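Local coordinates for hypothetical protein PA0094 (Pseudomonas aeruginosa, PDB 1TU1) that plays an essential role in delivering the toxin Tse6 to target cells, acting as a homodimer needed to load Tse6 onto VgrG1a, at residues Gln104-Arg109 against Val113-Leu118; Trp77-Asn80 against Ala85-Leu88; Ile26-Ala31 against Ala35-Phe40. One frame throughout, in Å; residues are numbered along the deposited sequence. Where two conformers were deposited one is given.

Contact 1 of 3, residues Gln104-Arg109 against Val113-Leu118; sequences QVFIER and VLITTL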
loop_
_atom_site.group_PDB
_atom_site.type_symbol
_atom_site.label_atom_id
_atom_site.label_comp_id
_atom_site.label_asym_id
_atom_site.label_seq_id
_atom_site.Cartn_x
_atom_site.Cartn_y
_atom_site.Cartn_z
ATOM N N GLN A 104 14.089 -10.182 4.743
ATOM C CA GLN A 104 12.805 -9.820 5.334
ATOM C C GLN A 104 12.977 -9.395 6.800
ATOM O O GLN A 104 13.459 -10.172 7.626
ATOM C CB GLN A 104 11.855 -11.003 5.224
ATOM C CG GLN A 104 10.403 -10.691 5.495
ATOM C CD GLN A 104 9.473 -11.767 4.999
ATOM O OE1 GLN A 104 9.561 -12.922 5.421
ATOM N NE2 GLN A 104 8.586 -11.403 4.074
ATOM N N VAL A 105 12.644 -8.150 7.112
ATOM C CA VAL A 105 12.791 -7.622 8.464
ATOM C C VAL A 105 11.406 -7.474 9.117
ATOM O O VAL A 105 10.484 -6.876 8.546
ATOM C CB VAL A 105 13.500 -6.293 8.464
ATOM C CG1 VAL A 105 13.662 -5.738 9.907
ATOM C CG2 VAL A 105 14.889 -6.396 7.775
ATOM N N PHE A 106 11.259 -8.042 10.305
ATOM C CA PHE A 106 10.036 -7.894 11.073
ATOM C C PHE A 106 10.342 -6.933 12.180
ATOM O O PHE A 106 11.308 -7.142 12.933
ATOM C CB PHE A 106 9.618 -9.236 11.643
ATOM C CG PHE A 106 9.331 -10.269 10.618
ATOM C CD1 PHE A 106 8.026 -10.529 10.239
ATOM C CD2 PHE A 106 10.357 -10.992 10.020
ATOM C CE1 PHE A 106 7.732 -11.507 9.294
ATOM C CE2 PHE A 106 10.072 -11.988 9.062
ATOM C CZ PHE A 106 8.760 -12.238 8.694
ATOM N N ILE A 107 9.561 -5.851 12.275
ATOM C CA ILE A 107 9.781 -4.835 13.290
ATOM C C ILE A 107 8.563 -4.775 14.196
ATOM O O ILE A 107 7.469 -4.437 13.765
ATOM C CB ILE A 107 10.036 -3.439 12.682
ATOM C CG1 ILE A 107 11.133 -3.496 11.609
ATOM C CG2 ILE A 107 10.369 -2.428 13.802
ATOM C CD1 ILE A 107 11.356 -2.181 10.904
ATOM N N GLU A 108 8.763 -5.119 15.462
ATOM C CA GLU A 108 7.686 -5.085 16.435
ATOM C C GLU A 108 7.146 -3.662 16.555
ATOM O O GLU A 108 7.878 -2.751 16.832
ATOM C CB GLU A 108 8.152 -5.532 17.829
ATOM C CG GLU A 108 6.935 -5.774 18.713
ATOM C CD GLU A 108 7.260 -6.217 20.141
ATOM O OE1 GLU A 108 8.378 -5.941 20.652
ATOM O OE2 GLU A 108 6.348 -6.833 20.717
ATOM N N ARG A 109 5.840 -3.527 16.393
ATOM C CA ARG A 109 5.121 -2.291 16.647
ATOM C C ARG A 109 3.664 -2.630 16.930
ATOM O O ARG A 109 3.161 -3.659 16.518
ATOM C CB ARG A 109 5.200 -1.394 15.401
ATOM C CG ARG A 109 4.651 -0.013 15.529
ATOM C CD ARG A 109 5.051 0.904 14.345
ATOM N NE ARG A 109 4.711 2.292 14.624
ATOM C CZ ARG A 109 3.483 2.804 14.596
ATOM N NH1 ARG A 109 2.445 2.078 14.252
ATOM N NH2 ARG A 109 3.289 4.074 14.908
ATOM N N VAL A 113 2.781 -5.364 13.341
ATOM C CA VAL A 113 4.180 -5.590 13.042
ATOM C C VAL A 113 4.452 -4.953 11.668
ATOM O O VAL A 113 3.660 -5.141 10.759
ATOM C CB VAL A 113 4.515 -7.088 13.031
ATOM C CG1 VAL A 113 5.928 -7.362 12.541
ATOM C CG2 VAL A 113 4.337 -7.695 14.452
ATOM N N LEU A 114 5.516 -4.168 11.562
ATOM C CA LEU A 114 5.940 -3.585 10.283
ATOM C C LEU A 114 7.000 -4.497 9.649
ATOM O O LEU A 114 8.028 -4.798 10.267
ATOM C CB LEU A 114 6.491 -2.188 10.487
ATOM C CG LEU A 114 6.740 -1.349 9.210
ATOM C CD1 LEU A 114 5.409 -0.971 8.570
ATOM C CD2 LEU A 114 7.550 -0.133 9.537
ATOM N N ILE A 115 6.736 -4.926 8.417
ATOM C CA ILE A 115 7.560 -5.897 7.706
ATOM C C ILE A 115 8.127 -5.255 6.458
ATOM O O ILE A 115 7.371 -4.652 5.677
ATOM C CB ILE A 115 6.739 -7.104 7.338
ATOM C CG1 ILE A 115 6.194 -7.763 8.606
ATOM C CG2 ILE A 115 7.595 -8.144 6.534
ATOM C CD1 ILE A 115 5.275 -8.932 8.381
ATOM N N THR A 116 9.446 -5.337 6.274
ATOM C CA THR A 116 10.055 -4.911 4.987
ATOM C C THR A 116 10.662 -6.128 4.325
ATOM O O THR A 116 11.216 -7.019 5.003
ATOM C CB THR A 116 11.123 -3.833 5.171
ATOM O OG1 THR A 116 12.287 -4.395 5.805
ATOM C CG2 THR A 116 10.644 -2.712 6.096
ATOM N N THR A 117 10.526 -6.212 2.995
ATOM C CA THR A 117 10.933 -7.396 2.281
ATOM C C THR A 117 11.666 -6.969 1.012
ATOM O O THR A 117 11.082 -6.286 0.163
ATOM C CB THR A 117 9.732 -8.249 1.914
ATOM O OG1 THR A 117 8.965 -8.624 3.076
ATOM C CG2 THR A 117 10.187 -9.585 1.294
ATOM N N LEU A 118 12.943 -7.318 0.906
ATOM C CA LEU A 118 13.674 -7.211 -0.366
ATOM C C LEU A 118 13.555 -8.555 -1.076
ATOM O O LEU A 118 13.866 -9.595 -0.498
ATOM C CB LEU A 118 15.142 -6.887 -0.119
ATOM C CG LEU A 118 16.048 -6.812 -1.379
ATOM C CD1 LEU A 118 15.778 -5.541 -2.143
ATOM C CD2 LEU A 118 17.499 -6.866 -0.966
#
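Two torsions bring Gln-104 and Thr-117 together: CG of Gln-104 stands anti to the backbone N (chi1 -166°) with the chain extended beyond it, while OG1 of Thr-117 lies beside its own backbone N. The side-chain amide thus runs alongside the threonine, and NE2 of Gln-104 donates to OG1 of Thr-117 over 3.0 Å, with an N-H...O angle of 166°. OG1 sits nearly in the amide plane, and the other end of the amide is also held, OE1 being hydrogen-bonded to the hydroxyl of Tyr-91. The setting is a beta hairpin of strands 98-107 and 113-120, neighbours in the antiparallel sheet of this DcrB-family chain; the short axes approach to 4.7 Å. Gln-104/Thr-117 and Phe-106/Ile-115 are non-hydrogen-bonded pairs, Val-105/Thr-116 and Ile-107/Leu-114 hydrogen-bonded ones. Each of the latter has two backbone bonds; the shortest runs from Ile-107 N to Leu-114 O at 2.7 Å.

The face carrying Gln-104 and Phe-106 packs on helix 53-67, where Tyr-56 touches both Phe-106 and Ile-115. CD1 of Ile-115 meets CE1 of the Phe-106 ring at 3.7 Å in an oblique approach, CG2 lies above the ring plane toward the rim, and CG1 of Val-113 comes to the ring edge. On the other face Met-136 of helix 125-137 packs on Val-105 and Thr-116, so this central hairpin is sandwiched between the two helices, consistent with the burial of eight of its ten touching residues. Here the Thr-116 hydroxyl is turned between its backbone N and carbonyl carbon, which brings OG1 of Thr-116 within 3.5 Å of CB of Val-105.

Contact 2 of 3, residues Trp77-Asn80 against Ala85-Leu88; sequences WDIN and AAVL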
loop_
_atom_site.group_PDB
_atom_site.type_symbol
_atom_site.label_atom_id
_atom_site.label_comp_id
_atom_site.label_asym_id
_atom_site.label_seq_id
_atom_site.Cartn_x
_atom_site.Cartn_y
_atom_site.Cartn_z
ATOM N N TRP A 77 18.941 -12.785 12.226
ATOM C CA TRP A 77 19.604 -11.761 13.012
ATOM C C TRP A 77 18.570 -11.089 13.916
ATOM O O TRP A 77 17.570 -10.556 13.424
ATOM C CB TRP A 77 20.225 -10.668 12.151
ATOM C CG TRP A 77 20.876 -11.048 10.849
ATOM C CD1 TRP A 77 20.344 -11.788 9.823
ATOM C CD2 TRP A 77 22.170 -10.625 10.402
ATOM N NE1 TRP A 77 21.242 -11.880 8.790
ATOM C CE2 TRP A 77 22.371 -11.167 9.113
ATOM C CE3 TRP A 77 23.190 -9.846 10.971
ATOM C CZ2 TRP A 77 23.551 -10.963 8.382
ATOM C CZ3 TRP A 77 24.363 -9.638 10.244
ATOM C CH2 TRP A 77 24.531 -10.200 8.957
ATOM N N ASP A 78 18.827 -11.102 15.220
ATOM C CA ASP A 78 18.019 -10.382 16.197
ATOM C C ASP A 78 18.654 -9.034 16.405
ATOM O O ASP A 78 19.798 -8.943 16.843
ATOM C CB ASP A 78 17.963 -11.122 17.527
ATOM C CG ASP A 78 17.189 -12.400 17.441
ATOM O OD1 ASP A 78 16.365 -12.543 16.523
ATOM O OD2 ASP A 78 17.321 -13.331 18.263
ATOM N N ILE A 79 17.911 -7.980 16.075
ATOM C CA ILE A 79 18.447 -6.641 16.100
ATOM C C ILE A 79 17.496 -5.657 16.754
ATOM O O ILE A 79 16.325 -5.936 16.980
ATOM C CB ILE A 79 18.820 -6.176 14.657
ATOM C CG1 ILE A 79 17.590 -6.075 13.763
ATOM C CG2 ILE A 79 19.798 -7.161 14.006
ATOM C CD1 ILE A 79 17.917 -5.569 12.375
ATOM N N ASN A 80 18.036 -4.491 17.048
ATOM C CA ASN A 80 17.287 -3.406 17.613
ATOM C C ASN A 80 17.259 -2.246 16.627
ATOM O O ASN A 80 18.315 -1.798 16.178
ATOM C CB ASN A 80 17.968 -2.951 18.898
ATOM C CG ASN A 80 17.251 -1.803 19.544
ATOM O OD1 ASN A 80 17.327 -0.677 19.072
ATOM N ND2 ASN A 80 16.535 -2.084 20.642
ATOM N N ALA A 85 12.242 -3.962 18.892
ATOM C CA ALA A 85 12.699 -5.305 18.589
ATOM C C ALA A 85 12.448 -5.649 17.106
ATOM O O ALA A 85 11.367 -5.408 16.563
ATOM C CB ALA A 85 11.991 -6.317 19.474
ATOM N N ALA A 86 13.438 -6.270 16.489
ATOM C CA ALA A 86 13.342 -6.639 15.099
ATOM C C ALA A 86 14.093 -7.936 14.829
ATOM O O ALA A 86 15.033 -8.273 15.531
ATOM C CB ALA A 86 13.904 -5.504 14.252
ATOM N N VAL A 87 13.646 -8.669 13.824
ATOM C CA VAL A 87 14.358 -9.843 13.340
ATOM C C VAL A 87 14.522 -9.730 11.817
ATOM O O VAL A 87 13.536 -9.502 11.104
ATOM C CB VAL A 87 13.610 -11.123 13.681
ATOM C CG1 VAL A 87 14.307 -12.368 13.068
ATOM C CG2 VAL A 87 13.469 -11.282 15.201
ATOM N N LEU A 88 15.760 -9.872 11.341
ATOM C CA LEU A 88 16.061 -10.071 9.915
ATOM C C LEU A 88 16.227 -11.549 9.596
ATOM O O LEU A 88 17.027 -12.270 10.252
ATOM C CB LEU A 88 17.314 -9.286 9.504
ATOM C CG LEU A 88 17.943 -9.588 8.129
ATOM C CD1 LEU A 88 16.973 -9.305 7.005
ATOM C CD2 LEU A 88 19.175 -8.748 7.931
#
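Leu-88, Trp-77 and Ile-79 lose most surface in this pairing, and the first two meet directly. The Leu-88 side chain lies beside the indole, pointing the same way, with CD2 over one face of the ring: it is 3.9 Å from the centroid of the five-membered ring and 15° off the normal, a CH-pi contact. CG of Leu-88 adds an apolar contact of 3.7 Å to CD1 of Trp-77. CG of Trp-77 stands beside its backbone N, which sets the indole alongside Leu-88 with one face toward CD2. NE1 is spoken for by Asp-90, to which it is hydrogen-bonded, and Lys-75 makes a cation-pi contact with the same ring system. The backbones of Trp-77 and Leu-88 form a hydrogen-bonded pair, Trp-77 N to Leu-88 O and Leu-88 N to Trp-77 O each being 2.8 Å.

The strands belong to the beta hairpin 72-81/84-95, and 72-81 is the outermost strand at this end of the six-stranded sheet within the chain. An angle of 147° between the short axes is consistent with the usual strand twist. Ile-79 and Ala-86 form the next hydrogen-bonded pair, less regular in geometry: Ile-79 N points almost straight at Ala-86 O yet is tilted from that carbonyl's plane, while the return bond from Ala-86 N bends to 138°. CG1 of Ile-79, lodged between its backbone N and carbonyl carbon, packs on CB of Ala-86 at 3.8 Å.

On the opposite face Val-87 packs on Val-57 of helix 53-67. OD1 of Asp-78 touches CG2 of Val-87 at 3.4 Å, but its polar partner is Arg-76, with which it forms a salt bridge.

Contact 3 of 3, residues Ile26-Ala31 against Ala35-Phe40; sequences IFKLPA and AREASF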
loop_
_atom_site.group_PDB
_atom_site.type_symbol
_atom_site.label_atom_id
_atom_site.label_comp_id
_atom_site.label_asym_id
_atom_site.label_seq_id
_atom_site.Cartn_x
_atom_site.Cartn_y
_atom_site.Cartn_z
ATOM N N ILE A 26 5.346 -0.173 -2.075
ATOM C CA ILE A 26 6.034 -0.983 -3.067
ATOM C C ILE A 26 7.052 -0.080 -3.757
ATOM O O ILE A 26 6.670 0.981 -4.268
ATOM C CB ILE A 26 5.063 -1.557 -4.101
ATOM C CG1 ILE A 26 4.004 -2.461 -3.426
ATOM C CG2 ILE A 26 5.834 -2.292 -5.194
ATOM C CD1 ILE A 26 2.871 -2.852 -4.328
ATOM N N PHE A 27 8.307 -0.519 -3.762
ATOM C CA PHE A 27 9.408 0.166 -4.451
ATOM C C PHE A 27 10.159 -0.822 -5.346
ATOM O O PHE A 27 10.442 -1.946 -4.951
ATOM C CB PHE A 27 10.354 0.826 -3.457
ATOM C CG PHE A 27 9.684 1.815 -2.585
ATOM C CD1 PHE A 27 9.479 3.107 -3.017
ATOM C CD2 PHE A 27 9.194 1.437 -1.325
ATOM C CE1 PHE A 27 8.841 4.027 -2.222
ATOM C CE2 PHE A 27 8.560 2.356 -0.532
ATOM C CZ PHE A 27 8.380 3.641 -0.964
ATOM N N LYS A 28 10.406 -0.431 -6.596
ATOM C CA LYS A 28 11.174 -1.255 -7.508
ATOM C C LYS A 28 12.561 -0.641 -7.646
ATOM O O LYS A 28 12.684 0.524 -7.974
ATOM C CB LYS A 28 10.509 -1.346 -8.884
ATOM C CG LYS A 28 9.073 -1.874 -8.842
ATOM C CD LYS A 28 9.003 -3.218 -8.164
ATOM C CE LYS A 28 7.626 -3.842 -8.279
ATOM N NZ LYS A 28 7.289 -4.137 -9.689
ATOM N N LEU A 29 13.572 -1.450 -7.378
ATOM C CA LEU A 29 14.980 -1.056 -7.471
ATOM C C LEU A 29 15.431 -1.351 -8.906
ATOM O O LEU A 29 15.441 -2.497 -9.294
ATOM C CB LEU A 29 15.842 -1.857 -6.503
ATOM C CG LEU A 29 15.751 -1.487 -5.019
ATOM C CD1 LEU A 29 14.408 -1.974 -4.416
ATOM C CD2 LEU A 29 16.941 -2.074 -4.255
ATOM N N PRO A 30 15.823 -0.334 -9.663
ATOM C CA PRO A 30 16.070 -0.484 -11.109
ATOM C C PRO A 30 17.081 -1.560 -11.468
ATOM O O PRO A 30 18.074 -1.743 -10.757
ATOM C CB PRO A 30 16.603 0.895 -11.537
ATOM C CG PRO A 30 16.940 1.638 -10.269
ATOM C CD PRO A 30 16.081 1.038 -9.191
ATOM N N ALA A 31 16.814 -2.286 -12.551
ATOM C CA ALA A 31 17.824 -3.155 -13.162
ATOM C C ALA A 31 19.082 -2.346 -13.479
ATOM O O ALA A 31 19.022 -1.136 -13.668
ATOM C CB ALA A 31 17.297 -3.789 -14.431
ATOM N N ALA A 35 22.062 -7.456 -13.566
ATOM C CA ALA A 35 21.140 -7.531 -12.430
ATOM C C ALA A 35 19.745 -7.078 -12.851
ATOM O O ALA A 35 19.584 -6.016 -13.416
ATOM C CB ALA A 35 21.645 -6.683 -11.266
ATOM N N ARG A 36 18.745 -7.897 -12.562
ATOM C CA ARG A 36 17.359 -7.530 -12.831
ATOM C C ARG A 36 16.776 -6.618 -11.734
ATOM O O ARG A 36 17.365 -6.421 -10.663
ATOM C CB ARG A 36 16.478 -8.774 -12.983
ATOM C CG ARG A 36 17.011 -9.848 -13.931
ATOM C CD ARG A 36 17.328 -9.369 -15.343
ATOM N NE ARG A 36 17.506 -10.490 -16.275
ATOM C CZ ARG A 36 17.889 -10.369 -17.548
ATOM N NH1 ARG A 36 18.123 -9.175 -18.081
ATOM N NH2 ARG A 36 18.022 -11.453 -18.301
ATOM N N GLU A 37 15.627 -6.036 -12.047
ATOM C CA GLU A 37 14.909 -5.196 -11.110
ATOM C C GLU A 37 14.530 -6.017 -9.885
ATOM O O GLU A 37 14.078 -7.126 -10.008
ATOM C CB GLU A 37 13.639 -4.659 -11.773
ATOM C CG GLU A 37 12.925 -3.572 -11.003
ATOM C CD GLU A 37 11.843 -2.895 -11.832
ATOM O OE1 GLU A 37 10.742 -3.444 -11.886
ATOM O OE2 GLU A 37 12.091 -1.815 -12.399
ATOM N N ALA A 38 14.737 -5.455 -8.711
ATOM C CA ALA A 38 14.278 -6.058 -7.444
ATOM C C ALA A 38 13.107 -5.263 -6.870
ATOM O O ALA A 38 12.788 -4.182 -7.344
ATOM C CB ALA A 38 15.417 -6.045 -6.450
ATOM N N SER A 39 12.465 -5.816 -5.847
ATOM C CA SER A 39 11.397 -5.099 -5.159
ATOM C C SER A 39 11.694 -4.981 -3.670
ATOM O O SER A 39 12.278 -5.892 -3.070
ATOM C CB SER A 39 10.051 -5.754 -5.397
ATOM O OG SER A 39 9.915 -7.008 -4.780
ATOM N N PHE A 40 11.270 -3.863 -3.097
ATOM C CA PHE A 40 11.363 -3.604 -1.657
ATOM C C PHE A 40 9.954 -3.196 -1.251
ATOM O O PHE A 40 9.446 -2.165 -1.712
ATOM C CB PHE A 40 12.344 -2.493 -1.381
ATOM C CG PHE A 40 12.440 -2.093 0.066
ATOM C CD1 PHE A 40 12.951 -2.973 1.003
ATOM C CD2 PHE A 40 11.962 -0.843 0.494
ATOM C CE1 PHE A 40 13.061 -2.602 2.357
ATOM C CE2 PHE A 40 12.048 -0.457 1.852
ATOM C CZ PHE A 40 12.586 -1.346 2.785
HETATM O O HOH W 1 12.944 0.775 -10.795
HETATM O O HOH W 2 14.265 -1.647 -14.009
#
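Glu-37 reaches across to Lys-28 and Leu-29 where strands 25-29 and 38-45 run out into the loop of their beta hairpin, at the outer edge of the antiparallel sheet within this chain. Its CB lies 3.8 Å from the carbonyl O of Leu-29. With CG anti to the backbone N (chi1 -169°), the chain is directed over strand 25-29, and CG comes to 3.2 Å from the same oxygen. CD then rests on CB of Lys-28 at 3.6 Å, the two side chains crossing at a slant. At the tip the carboxylate oxygens divide their work. OE1 faces the aliphatic start of Lys-28 and stays 4.2 Å from NZ, beyond a salt bridge, so any attraction is probably modest; NZ has a weak hydrogen bond to Gln-22 of the second subunit. OE2 accepts from two waters, which connect it to Lys-28 O and to Ala-31 N. Through solvent the carboxylate is thereby tied to the backbone of the strand end and of the loop after it.

Beyond the loop the strands pair with Phe-27/Phe-40 and Leu-29/Ala-38 as hydrogen-bonded pairs and Lys-28/Ser-39 between them. Of the four backbone bonds, that from Leu-29 N reaches Ala-38 O from above the carbonyl plane, 37° out of it. Phe-27 and Lys-28 also pair with an antiparallel strand of the second subunit, so the sheet continues across the dimer interface, and Tyr-6 of that subunit meets the Phe-27 ring edge to face.

Facing helix 125-137, CB of Leu-29 lies 4.2 Å from CB of Ala-38, and the Phe-40 side chain packs on Met-136. The Phe-27 and Phe-40 side chains run alongside each other, CD2 of Phe-27 near the plane of the Phe-40 ring at its edge and 4.0 Å from its CD2.

All three contacts are hairpin pairings in one antiparallel sheet, following one another along the chain as contact 3, contact 2, contact 1. Contact 1 is central, 9 Å from contact 2 and 18 Å from contact 3, centre to centre. It joins contact 2 through strands 98-107 and 84-95: Phe-106 N lies 2.8 Å from Val-87 O, a probable hydrogen bond. Toward contact 3, across the neighbouring strands 113-120 and 38-45, the segments themselves meet by packing, with CB of Thr-116 3.6 Å from CE1 of Phe-40. Contacts 2 and 3 do not touch; their nearest atoms are about 9 Å apart. Contacts 1 and 3 both reach the second subunit, whereas contact 2 is untouched by it.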